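Local coordinates for fibrillarin-like rRNA/tRNA 2'-O-methyltransferase (PDB 1FBN), which probably methylates ribose 2'-hydroxyls of rRNA and tRNA, using S-adenosyl-L-methionine as methyl donor and a guide RNA to select the site, at residues I25-I30 and A93-K98; E8-I13 and K68-K73; I176-R181 and V221-I226. All coordinates share one frame; numbering follows the deposited sequence.

Interaction 1: residues I25-I30 and A93-K98; sequences IATKSI and ADIADK
Asp-94, near the end of its helix, turns its carboxylate to residues Thr-27 to Ile-30, where both oxygens find partners. Asp-94 OD1 accepts the backbone N-H of Ile-30 (N to OD1 3.1 Å). The bond is moderately bent, 146° at the hydrogen, and the N-H meets the oxygen from above the carboxylate plane, 56° out of it. Thr-27 OG1 appears to donate to Asp-94 OD2 (2.9 Å), a bond that stays doubtful because OG1 crowds another atom of the model. Each oxygen also has an arginine: OD1 forms a salt bridge with Arg-121 and OD2 with Arg-50. The buried carboxylate is therefore compensated twice, which would probably stabilise its negative charge. A water lies 2.7 Å from Lys-28 O and 2.8 Å from Asp-94 O; other acceptors compete for its protons, so it need not serve both carbonyls at once. Asp-97, farther along, pairs through OD2 with Arg-74.

Apolar contacts flank the polar core. The Thr-27 and Ile-95 side chains cross at about a right angle, Thr-27 CG2 3.8 Å from Ile-95 CG1. Ile-30 has CG1 between its backbone N and carbonyl carbon (chi1 59°), which carries CD1 to 4.1 Å from Ala-93 CB and places CG2 against Asp-97 CB.

Strand 25-28 runs between strands 13-17 and 47-51 in the five-stranded antiparallel sheet. Helix 87-95 belongs to the methyltransferase fold, and Ile-95 also touches Ile-13 of strand 13-17, so the helix end packs on two neighbouring strands of that sheet.

Interaction 2: residues E8-I13 and K68-K73; sequences EIFENI and KVMPIK
Phe-10 lays one face of its ring on Met-70 CB, while the ring edge points at a carbonyl. Met-70 CB is 3.7 Å from the centroid of the Phe-10 ring and only 16° off its normal, which defines a CH-pi contact; the two side chains cross nearly at right angles. Near the ring plane, Phe-10 CE1 comes within 3.5 Å of Lys-68 O. The selenomethionine Met-70 bends at its second torsion (chi2 54°), swinging its end to Ile-13, where its CE lies 3.7 Å from Ile-13 CD1. An alanine in place of Phe-10 removes the ring from Met-70 CB, and a gap would probably open between Met-70 and Ile-63, which the ring also touches.

Glu-11 and Lys-73 likewise cross at about a right angle. With CG anti to the backbone N (chi1 -176°), the extended Glu-11 chain sets OE2 3.2 Å from Lys-73 CB. Its OE1 is 4.3 Å from Lys-73 NZ, too far for a salt bridge, whereas OE2 accepts the backbone N-H of Arg-74. One water donates to Glu-11 O (2.7 Å) and to Ile-72 O (2.6 Å), bridging the two backbones.

Ile-9 N bonds to Ile-13 O across the turn of a beta hairpin joining strands 5-9 and 13-17. This hairpin of the antiparallel sheet packs on the loop leading into strand 77-81, joining the amino-terminal part of fibrillarin to its Rossmann-like methyltransferase fold.

Interaction 3: residues I176-R181 and V221-I226; sequences IAIKAR and VMFVGI
The Phe-223 ring has Ile-176 O near its plane at the edge and Val-221 CG1, from the ring's own strand, over one face, 3.7 Å above the plane and offset toward the rim. Ile-178 CD1 reaches the ring obliquely, 3.6 Å from Phe-223 CD2. Strand alternation puts Phe-223 on the side of the sheet that also carries Ile-176, Ile-178 and Val-221, and helix 189-203 packs there on Ile-176 and Val-221.

On the other side, selenomethionine Met-222 bends at chi2 (71°), which brings SE to 3.8 Å from Ile-176 O and 4.2 Å from Ala-177 CB. Ile-176 and Phe-223 exchange two hydrogen bonds (Phe-223 N to Ile-176 O 2.8 Å, 175° at the hydrogen), as do Ile-178 and Val-221 (Ile-178 N to Val-221 O 2.9 Å, 177°). Ala-177 and Met-222 form the non-hydrogen-bonded pair between them; their backbones bond outward to Glu-149 and Val-211.

Strand 220-227 runs antiparallel beside 172-179 in the seven-stranded mixed sheet, order 3-2-1-4-5-7-6, the hallmark of Rossmann-like (class I) methyltransferases. Backbone hydrogen bonding thus fixes the register, while the side chains meet one another through apolar contacts on both sides of this strand pair.

Interactions 1 and 2 are neighbours, their centres about 11 Å apart, and meet where Ala-96 CB lies 3.3 Å from Lys-73 O. Their segments alternate along the chain, and each contact pairs an amino-terminal segment with one from the methyltransferase part. Interaction 3 lies within the mixed sheet, its centre about 18 Å from that of interaction 2 and 23 Å from that of interaction 1; interactions 2 and 3 touch where Val-69 CG1 lies 4.1 Å from Val-224 CG1. All three flank the predicted S-adenosyl-L-methionine site: the side chains of Ile-95, Ile-72 and Met-222 are about 8, 7 and 7 Å from that of Thr-88, and that of Ala-177 about 4 Å from that of Asp-150.

Interaction 1: residues I25-I30 and A93-K98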
loop_
_atom_site.group_PDB
_atom_site.type_symbol
_atom_site.label_atom_id
_atom_site.label_comp_id
_atom_site.label_asym_id
_atom_site.label_seq_id
_atom_site.Cartn_x
_atom_site.Cartn_y
_atom_site.Cartn_z
ATOM N N ILE A 25 9.670 -11.095 -4.031
ATOM C CA ILE A 25 9.290 -10.865 -2.637
ATOM C C ILE A 25 7.981 -11.561 -2.312
ATOM O O ILE A 25 7.198 -11.886 -3.203
ATOM C CB ILE A 25 9.145 -9.361 -2.285
ATOM C CG1 ILE A 25 8.064 -8.712 -3.152
ATOM C CG2 ILE A 25 10.502 -8.650 -2.384
ATOM C CD1 ILE A 25 7.761 -7.277 -2.753
ATOM N N ALA A 26 7.730 -11.758 -1.023
ATOM C CA ALA A 26 6.518 -12.432 -0.588
ATOM C C ALA A 26 6.136 -12.048 0.833
ATOM O O ALA A 26 6.891 -11.374 1.538
ATOM C CB ALA A 26 6.712 -13.949 -0.682
ATOM N N THR A 27 4.924 -12.429 1.221
ATOM C CA THR A 27 4.441 -12.190 2.573
ATOM C C THR A 27 4.002 -13.544 3.137
ATOM O O THR A 27 3.725 -14.488 2.384
ATOM C CB THR A 27 3.265 -11.176 2.625
ATOM O OG1 THR A 27 2.223 -11.588 1.737
ATOM C CG2 THR A 27 3.734 -9.779 2.244
ATOM N N LYS A 28 4.022 -13.659 4.459
ATOM C CA LYS A 28 3.618 -14.883 5.135
ATOM C C LYS A 28 2.091 -14.831 5.290
ATOM O O LYS A 28 1.558 -14.014 6.043
ATOM C CB LYS A 28 4.313 -14.959 6.492
ATOM C CG LYS A 28 4.182 -16.284 7.197
ATOM C CD LYS A 28 4.988 -16.276 8.481
ATOM C CE LYS A 28 6.473 -16.171 8.202
ATOM N NZ LYS A 28 7.265 -16.180 9.463
ATOM N N SER A 29 1.398 -15.682 4.537
ATOM C CA SER A 29 -0.068 -15.736 4.539
ATOM C C SER A 29 -0.742 -15.936 5.901
ATOM O O SER A 29 -0.325 -16.791 6.689
ATOM C CB SER A 29 -0.540 -16.828 3.570
ATOM O OG SER A 29 -1.956 -16.917 3.533
ATOM N N ILE A 30 -1.771 -15.134 6.177
ATOM C CA ILE A 30 -2.524 -15.265 7.427
ATOM C C ILE A 30 -3.794 -16.118 7.239
ATOM O O ILE A 30 -4.548 -16.340 8.183
ATOM C CB ILE A 30 -2.890 -13.898 8.071
ATOM C CG1 ILE A 30 -3.736 -13.057 7.116
ATOM C CG2 ILE A 30 -1.632 -13.171 8.523
ATOM C CD1 ILE A 30 -4.325 -11.819 7.759
ATOM N N ALA A 93 -2.263 -7.033 4.947
ATOM C CA ALA A 93 -2.874 -7.730 6.080
ATOM C C ALA A 93 -1.944 -8.831 6.596
ATOM O O ALA A 93 -1.919 -9.127 7.792
ATOM C CB ALA A 93 -4.212 -8.317 5.674
ATOM N N ASP A 94 -1.197 -9.446 5.682
ATOM C CA ASP A 94 -0.236 -10.485 6.045
ATOM C C ASP A 94 0.879 -9.865 6.878
ATOM O O ASP A 94 1.292 -10.428 7.888
ATOM C CB ASP A 94 0.388 -11.110 4.795
ATOM C CG ASP A 94 -0.533 -12.087 4.098
ATOM O OD1 ASP A 94 -1.581 -12.461 4.666
ATOM O OD2 ASP A 94 -0.195 -12.499 2.971
ATOM N N ILE A 95 1.370 -8.709 6.431
ATOM C CA ILE A 95 2.443 -7.989 7.114
ATOM C C ILE A 95 1.995 -7.548 8.505
ATOM O O ILE A 95 2.623 -7.889 9.506
ATOM C CB ILE A 95 2.881 -6.740 6.303
ATOM C CG1 ILE A 95 3.349 -7.161 4.909
ATOM C CG2 ILE A 95 3.995 -5.991 7.032
ATOM C CD1 ILE A 95 3.398 -6.026 3.913
ATOM N N ALA A 96 0.909 -6.786 8.554
ATOM C CA ALA A 96 0.366 -6.292 9.812
ATOM C C ALA A 96 -0.595 -7.311 10.445
ATOM O O ALA A 96 -1.764 -7.010 10.709
ATOM C CB ALA A 96 -0.327 -4.966 9.582
ATOM N N ASP A 97 -0.082 -8.512 10.701
ATOM C CA ASP A 97 -0.875 -9.589 11.286
ATOM C C ASP A 97 -1.304 -9.317 12.727
ATOM O O ASP A 97 -2.258 -9.921 13.217
ATOM C CB ASP A 97 -0.135 -10.929 11.174
ATOM C CG ASP A 97 1.192 -10.948 11.928
ATOM O OD1 ASP A 97 1.980 -9.987 11.806
ATOM O OD2 ASP A 97 1.452 -11.947 12.632
ATOM N N LYS A 98 -0.598 -8.406 13.394
ATOM C CA LYS A 98 -0.914 -8.017 14.769
ATOM C C LYS A 98 -1.559 -6.622 14.759
ATOM O O LYS A 98 -1.717 -5.989 15.806
ATOM C CB LYS A 98 0.357 -7.978 15.622
ATOM C CG LYS A 98 1.171 -9.264 15.670
ATOM C CD LYS A 98 0.522 -10.338 16.528
ATOM C CE LYS A 98 -0.505 -11.146 15.751
ATOM N NZ LYS A 98 -1.197 -12.151 16.609
HETATM O O HOH W 1 2.078 -13.031 8.497
#

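Interaction 2: residues E8-I13 and K68-K73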
loop_
_atom_site.group_PDB
_atom_site.type_symbol
_atom_site.label_atom_id
_atom_site.label_comp_id
_atom_site.label_asym_id
_atom_site.label_seq_id
_atom_site.Cartn_x
_atom_site.Cartn_y
_atom_site.Cartn_z
ATOM N N GLU A 8 13.946 -12.552 5.644
ATOM C CA GLU A 8 13.098 -11.445 6.037
ATOM C C GLU A 8 13.758 -10.103 5.764
ATOM O O GLU A 8 14.945 -9.913 6.049
ATOM C CB GLU A 8 12.755 -11.547 7.520
ATOM C CG GLU A 8 11.917 -10.388 8.040
ATOM C CD GLU A 8 11.507 -10.551 9.490
ATOM O OE1 GLU A 8 12.048 -11.444 10.180
ATOM O OE2 GLU A 8 10.635 -9.781 9.943
ATOM N N ILE A 9 12.992 -9.205 5.148
ATOM C CA ILE A 9 13.440 -7.846 4.865
ATOM C C ILE A 9 12.424 -6.948 5.559
ATOM O O ILE A 9 11.303 -7.384 5.823
ATOM C CB ILE A 9 13.506 -7.535 3.349
ATOM C CG1 ILE A 9 12.195 -7.907 2.657
ATOM C CG2 ILE A 9 14.697 -8.253 2.720
ATOM C CD1 ILE A 9 12.166 -7.548 1.184
ATOM N N PHE A 10 12.818 -5.720 5.890
ATOM C CA PHE A 10 11.933 -4.783 6.592
ATOM C C PHE A 10 11.383 -5.503 7.824
ATOM O O PHE A 10 12.154 -5.960 8.661
ATOM C CB PHE A 10 10.802 -4.313 5.664
ATOM C CG PHE A 10 11.288 -3.581 4.438
ATOM C CD1 PHE A 10 12.016 -2.399 4.559
ATOM C CD2 PHE A 10 11.013 -4.068 3.162
ATOM C CE1 PHE A 10 12.461 -1.710 3.425
ATOM C CE2 PHE A 10 11.454 -3.386 2.022
ATOM C CZ PHE A 10 12.178 -2.205 2.157
ATOM N N GLU A 11 10.064 -5.605 7.937
ATOM C CA GLU A 11 9.457 -6.328 9.051
ATOM C C GLU A 11 8.290 -7.163 8.534
ATOM O O GLU A 11 7.294 -6.627 8.049
ATOM C CB GLU A 11 8.989 -5.390 10.170
ATOM C CG GLU A 11 8.438 -6.156 11.380
ATOM C CD GLU A 11 8.066 -5.269 12.555
ATOM O OE1 GLU A 11 8.959 -4.579 13.093
ATOM O OE2 GLU A 11 6.883 -5.279 12.958
ATOM N N ASN A 12 8.444 -8.480 8.614
ATOM C CA ASN A 12 7.426 -9.426 8.166
ATOM C C ASN A 12 7.177 -9.415 6.650
ATOM O O ASN A 12 6.060 -9.645 6.187
ATOM C CB ASN A 12 6.120 -9.235 8.952
ATOM C CG ASN A 12 5.291 -10.517 9.047
ATOM O OD1 ASN A 12 4.109 -10.481 9.409
ATOM N ND2 ASN A 12 5.909 -11.653 8.732
ATOM N N ILE A 13 8.223 -9.097 5.891
ATOM C CA ILE A 13 8.188 -9.113 4.427
ATOM C C ILE A 13 9.359 -10.033 4.076
ATOM O O ILE A 13 10.363 -10.057 4.789
ATOM C CB ILE A 13 8.391 -7.709 3.801
ATOM C CG1 ILE A 13 7.251 -6.778 4.216
ATOM C CG2 ILE A 13 8.409 -7.810 2.275
ATOM C CD1 ILE A 13 7.353 -5.405 3.628
ATOM N N LYS A 68 13.165 2.033 0.307
ATOM C CA LYS A 68 14.012 1.848 1.493
ATOM C C LYS A 68 13.267 2.094 2.805
ATOM O O LYS A 68 13.646 1.561 3.852
ATOM C CB LYS A 68 15.249 2.755 1.429
ATOM C CG LYS A 68 16.124 2.544 0.202
ATOM C CD LYS A 68 16.638 1.120 0.114
ATOM C CE LYS A 68 17.365 0.901 -1.195
ATOM N NZ LYS A 68 17.720 -0.523 -1.389
ATOM N N VAL A 69 12.224 2.917 2.751
ATOM C CA VAL A 69 11.427 3.229 3.933
ATOM C C VAL A 69 10.071 2.526 3.845
ATOM O O VAL A 69 9.215 2.911 3.048
ATOM C CB VAL A 69 11.185 4.759 4.075
ATOM C CG1 VAL A 69 10.481 5.067 5.392
ATOM C CG2 VAL A 69 12.501 5.516 3.982
HETATM N N MSE A 70 9.906 1.461 4.625
HETATM C CA MSE A 70 8.648 0.716 4.664
HETATM C C MSE A 70 8.164 0.761 6.110
HETATM O O MSE A 70 8.601 -0.029 6.951
HETATM C CB MSE A 70 8.850 -0.728 4.189
HETATM C CG MSE A 70 7.613 -1.611 4.333
HETATM SE SE MSE A 70 6.143 -0.925 3.557
HETATM C CE MSE A 70 5.195 -2.418 3.340
ATOM N N PRO A 71 7.278 1.722 6.421
ATOM C CA PRO A 71 6.700 1.940 7.752
ATOM C C PRO A 71 5.653 0.939 8.256
ATOM O O PRO A 71 5.371 0.896 9.451
ATOM C CB PRO A 71 6.128 3.349 7.633
ATOM C CG PRO A 71 5.667 3.393 6.216
ATOM C CD PRO A 71 6.815 2.755 5.475
ATOM N N ILE A 72 5.074 0.146 7.360
ATOM C CA ILE A 72 4.070 -0.832 7.763
ATOM C C ILE A 72 4.732 -1.983 8.514
ATOM O O ILE A 72 5.526 -2.729 7.947
ATOM C CB ILE A 72 3.278 -1.368 6.544
ATOM C CG1 ILE A 72 2.522 -0.215 5.873
ATOM C CG2 ILE A 72 2.310 -2.477 6.978
ATOM C CD1 ILE A 72 1.799 -0.593 4.596
ATOM N N LYS A 73 4.404 -2.102 9.798
ATOM C CA LYS A 73 4.952 -3.146 10.663
ATOM C C LYS A 73 3.865 -4.159 11.045
ATOM O O LYS A 73 2.711 -4.025 10.633
ATOM C CB LYS A 73 5.534 -2.511 11.930
ATOM C CG LYS A 73 6.535 -1.389 11.690
ATOM C CD LYS A 73 7.839 -1.896 11.101
ATOM C CE LYS A 73 8.881 -0.786 11.030
ATOM N NZ LYS A 73 10.218 -1.301 10.621
HETATM O O HOH W 2 7.540 -4.122 6.999
#

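Interaction 3: residues I176-R181 and V221-I226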
loop_
_atom_site.group_PDB
_atom_site.type_symbol
_atom_site.label_atom_id
_atom_site.label_comp_id
_atom_site.label_asym_id
_atom_site.label_seq_id
_atom_site.Cartn_x
_atom_site.Cartn_y
_atom_site.Cartn_z
ATOM N N ILE A 176 1.864 7.161 -0.795
ATOM C CA ILE A 176 0.946 7.480 -1.883
ATOM C C ILE A 176 1.520 7.199 -3.274
ATOM O O ILE A 176 2.606 7.671 -3.629
ATOM C CB ILE A 176 0.452 8.964 -1.780
ATOM C CG1 ILE A 176 -0.620 9.258 -2.835
ATOM C CG2 ILE A 176 1.621 9.938 -1.914
ATOM C CD1 ILE A 176 -1.211 10.646 -2.738
ATOM N N ALA A 177 0.802 6.374 -4.033
ATOM C CA ALA A 177 1.191 6.026 -5.394
ATOM C C ALA A 177 0.508 7.038 -6.307
ATOM O O ALA A 177 -0.715 7.066 -6.410
ATOM C CB ALA A 177 0.735 4.612 -5.733
ATOM N N ILE A 178 1.305 7.880 -6.956
ATOM C CA ILE A 178 0.771 8.915 -7.828
ATOM C C ILE A 178 0.941 8.664 -9.325
ATOM O O ILE A 178 2.051 8.446 -9.816
ATOM C CB ILE A 178 1.384 10.292 -7.482
ATOM C CG1 ILE A 178 1.113 10.633 -6.013
ATOM C CG2 ILE A 178 0.812 11.375 -8.393
ATOM C CD1 ILE A 178 1.598 12.010 -5.588
ATOM N N LYS A 179 -0.187 8.675 -10.033
ATOM C CA LYS A 179 -0.215 8.511 -11.482
ATOM C C LYS A 179 -0.236 9.942 -12.023
ATOM O O LYS A 179 -1.244 10.642 -11.901
ATOM C CB LYS A 179 -1.485 7.775 -11.908
ATOM C CG LYS A 179 -1.648 7.654 -13.410
ATOM C CD LYS A 179 -2.948 6.963 -13.776
ATOM C CE LYS A 179 -3.129 6.908 -15.282
ATOM N NZ LYS A 179 -4.388 6.206 -15.644
ATOM N N ALA A 180 0.888 10.383 -12.586
ATOM C CA ALA A 180 1.012 11.742 -13.115
ATOM C C ALA A 180 -0.119 12.171 -14.051
ATOM O O ALA A 180 -0.675 13.258 -13.897
ATOM C CB ALA A 180 2.358 11.918 -13.806
ATOM N N ARG A 181 -0.465 11.310 -15.002
ATOM C CA ARG A 181 -1.509 11.611 -15.975
ATOM C C ARG A 181 -2.921 11.749 -15.401
ATOM O O ARG A 181 -3.815 12.254 -16.081
ATOM C CB ARG A 181 -1.492 10.582 -17.102
ATOM C CG ARG A 181 -0.234 10.603 -17.965
ATOM C CD ARG A 181 -0.299 11.641 -19.073
ATOM N NE ARG A 181 -0.128 12.997 -18.570
ATOM C CZ ARG A 181 0.877 13.804 -18.907
ATOM N NH1 ARG A 181 1.814 13.402 -19.759
ATOM N NH2 ARG A 181 0.952 15.012 -18.375
ATOM N N VAL A 221 4.800 7.185 -9.442
ATOM C CA VAL A 221 5.842 7.321 -8.422
ATOM C C VAL A 221 5.245 7.135 -7.032
ATOM O O VAL A 221 4.200 7.705 -6.722
ATOM C CB VAL A 221 6.529 8.713 -8.474
ATOM C CG1 VAL A 221 7.442 8.899 -7.276
ATOM C CG2 VAL A 221 7.327 8.863 -9.756
HETATM N N MSE A 222 5.893 6.307 -6.217
HETATM C CA MSE A 222 5.450 6.062 -4.847
HETATM C C MSE A 222 6.175 7.046 -3.926
HETATM O O MSE A 222 7.406 7.073 -3.871
HETATM C CB MSE A 222 5.765 4.616 -4.425
HETATM C CG MSE A 222 5.370 4.240 -2.991
HETATM SE SE MSE A 222 3.585 4.105 -2.690
HETATM C CE MSE A 222 3.306 2.449 -3.195
ATOM N N PHE A 223 5.409 7.895 -3.255
ATOM C CA PHE A 223 5.971 8.857 -2.315
ATOM C C PHE A 223 5.733 8.357 -0.893
ATOM O O PHE A 223 4.698 7.750 -0.601
ATOM C CB PHE A 223 5.309 10.237 -2.466
ATOM C CG PHE A 223 5.720 10.988 -3.703
ATOM C CD1 PHE A 223 6.870 11.777 -3.703
ATOM C CD2 PHE A 223 4.950 10.924 -4.860
ATOM C CE1 PHE A 223 7.246 12.494 -4.839
ATOM C CE2 PHE A 223 5.318 11.637 -6.004
ATOM C CZ PHE A 223 6.468 12.423 -5.992
ATOM N N VAL A 224 6.722 8.567 -0.030
ATOM C CA VAL A 224 6.616 8.192 1.373
ATOM C C VAL A 224 7.050 9.416 2.171
ATOM O O VAL A 224 8.086 10.022 1.885
ATOM C CB VAL A 224 7.514 6.990 1.737
ATOM C CG1 VAL A 224 7.385 6.675 3.220
ATOM C CG2 VAL A 224 7.133 5.762 0.911
ATOM N N GLY A 225 6.230 9.810 3.138
ATOM C CA GLY A 225 6.560 10.966 3.948
ATOM C C GLY A 225 6.139 10.812 5.392
ATOM O O GLY A 225 5.208 10.062 5.696
ATOM N N ILE A 226 6.865 11.476 6.288
ATOM C CA ILE A 226 6.547 11.439 7.715
ATOM C C ILE A 226 5.631 12.617 8.016
ATOM O O ILE A 226 5.906 13.744 7.601
ATOM C CB ILE A 226 7.807 11.549 8.604
ATOM C CG1 ILE A 226 8.771 10.413 8.284
ATOM C CG2 ILE A 226 7.420 11.484 10.078
ATOM C CD1 ILE A 226 9.910 10.261 9.285
#